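Local coordinates for antitoxin RnlB (PDB 6Y2P), which is the short-lived antitoxin of a type II toxin-antitoxin system, inhibiting the endonuclease activity of its cognate toxin RnlA but not that of LsoA, at residues C[53-58]-C[107-111]. Numbering follows the deposited sequence.
Sequences LCANGP and ASVLS
A chi1 of 171° swings Leu53 CG to the far side from its own N, and one of -54° in Leu110 turns CG away from the carbonyl carbon, and the branched ends of the two meet across the contact. The two side chains cross at about a right angle, with Leu53 CD2 3.7 Å from Leu110 CD1. The other methyl of Leu110, CD2, lies 3.5 Å from Gly57 CA and also borders the carbonyl O of Leu53, which already accepts a backbone bond from Gly57 N. Beside this apolar patch a single hydrogen bond joins the backbones: Val109 N donates to Cys54 O over 3.0 Å. Val109 CG2 lies against the carbonyl oxygens of Cys54 and Ala55, close to Gly57 N. Next to the bond, Cys54 CB meets Ser108 CB at 3.8 Å. Short helix 53-56, which follows sheet strand 46-51, is thus docked on the linker between helices 102-106 and 112-115. The linker is shaped by an ST turn, in which Ser108 OG accepts from Leu110 N at 2.6 Å; the same hydroxyl bonds to Leu105 O. Gly57 leaves the helix with positive phi (73°), and the chain continues there into Pro58. Leu98 of helix 88-99 touches both Leu53 and Cys54. A chain of another protein meets the contact as well: its backbone bonds to Asn56 ND2, and one of its basic side chains bonds to Val109 O.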
loop_
_atom_site.group_PDB
_atom_site.type_symbol
_atom_site.label_atom_id
_atom_site.label_comp_id
_atom_site.label_asym_id
_atom_site.label_seq_id
_atom_site.Cartn_x
_atom_site.Cartn_y
_atom_site.Cartn_z
ATOM N N LEU C 53 -6.607 -17.420 -19.434
ATOM C CA LEU C 53 -6.421 -15.992 -19.714
ATOM C C LEU C 53 -7.630 -15.155 -19.293
ATOM O O LEU C 53 -7.480 -14.127 -18.620
ATOM C CB LEU C 53 -6.136 -15.772 -21.196
ATOM C CG LEU C 53 -6.157 -14.285 -21.576
ATOM C CD1 LEU C 53 -4.944 -13.650 -20.962
ATOM C CD2 LEU C 53 -6.238 -13.993 -23.078
ATOM N N CYS C 54 -8.843 -15.600 -19.637
ATOM C CA CYS C 54 -9.989 -14.750 -19.340
ATOM C C CYS C 54 -10.367 -14.755 -17.862
ATOM O O CYS C 54 -11.009 -13.806 -17.394
ATOM C CB CYS C 54 -11.215 -15.223 -20.133
ATOM S SG CYS C 54 -11.104 -14.993 -21.956
ATOM N N ALA C 55 -9.816 -15.662 -17.069
ATOM C CA ALA C 55 -10.065 -15.553 -15.649
ATOM C C ALA C 55 -8.884 -14.952 -14.911
ATOM O O ALA C 55 -9.062 -14.269 -13.892
ATOM C CB ALA C 55 -10.376 -16.934 -15.071
ATOM N N ASN C 56 -7.688 -15.149 -15.461
ATOM C CA ASN C 56 -6.464 -14.813 -14.779
ATOM C C ASN C 56 -5.710 -13.638 -15.379
ATOM O O ASN C 56 -4.833 -13.093 -14.714
ATOM C CB ASN C 56 -5.585 -16.064 -14.754
ATOM C CG ASN C 56 -5.900 -16.959 -13.540
ATOM O OD1 ASN C 56 -6.749 -16.610 -12.689
ATOM N ND2 ASN C 56 -5.201 -18.084 -13.432
ATOM N N GLY C 57 -6.108 -13.140 -16.537
ATOM C CA GLY C 57 -5.310 -12.144 -17.214
ATOM C C GLY C 57 -4.046 -12.743 -17.815
ATOM O O GLY C 57 -3.757 -13.939 -17.659
ATOM N N PRO C 58 -3.240 -11.913 -18.487
ATOM C CA PRO C 58 -1.991 -12.402 -19.099
ATOM C C PRO C 58 -0.858 -12.517 -18.076
ATOM O O PRO C 58 0.154 -11.812 -18.150
ATOM C CB PRO C 58 -1.718 -11.330 -20.155
ATOM C CG PRO C 58 -2.129 -10.084 -19.446
ATOM C CD PRO C 58 -3.277 -10.443 -18.487
ATOM N N ALA C 107 -16.405 -10.601 -21.397
ATOM C CA ALA C 107 -16.736 -11.243 -20.118
ATOM C C ALA C 107 -15.516 -11.562 -19.255
ATOM O O ALA C 107 -15.649 -12.242 -18.225
ATOM C CB ALA C 107 -17.481 -12.546 -20.378
ATOM N N SER C 108 -14.338 -11.108 -19.664
ATOM C CA SER C 108 -13.072 -11.479 -19.074
ATOM C C SER C 108 -12.660 -10.517 -17.974
ATOM O O SER C 108 -13.334 -9.526 -17.671
ATOM C CB SER C 108 -11.991 -11.491 -20.147
ATOM O OG SER C 108 -11.319 -10.235 -20.233
ATOM N N VAL C 109 -11.498 -10.797 -17.380
ATOM C CA VAL C 109 -10.890 -9.815 -16.505
ATOM C C VAL C 109 -9.899 -8.923 -17.251
ATOM O O VAL C 109 -9.343 -8.003 -16.637
ATOM C CB VAL C 109 -10.250 -10.518 -15.287
ATOM C CG1 VAL C 109 -11.316 -11.222 -14.488
ATOM C CG2 VAL C 109 -9.169 -11.492 -15.714
ATOM N N LEU C 110 -9.717 -9.112 -18.566
ATOM C CA LEU C 110 -8.707 -8.339 -19.295
ATOM C C LEU C 110 -9.073 -6.860 -19.383
ATOM O O LEU C 110 -10.241 -6.496 -19.493
ATOM C CB LEU C 110 -8.501 -8.887 -20.713
ATOM C CG LEU C 110 -8.177 -10.380 -20.865
ATOM C CD1 LEU C 110 -7.365 -10.627 -22.133
ATOM C CD2 LEU C 110 -7.451 -10.924 -19.678
ATOM N N SER C 111 -8.051 -6.005 -19.363
ATOM C CA SER C 111 -8.205 -4.580 -19.647
ATOM C C SER C 111 -8.043 -4.326 -21.136
ATOM O O SER C 111 -7.630 -5.215 -21.895
ATOM C CB SER C 111 -7.174 -3.786 -18.860
ATOM O OG SER C 111 -7.290 -2.396 -19.171
#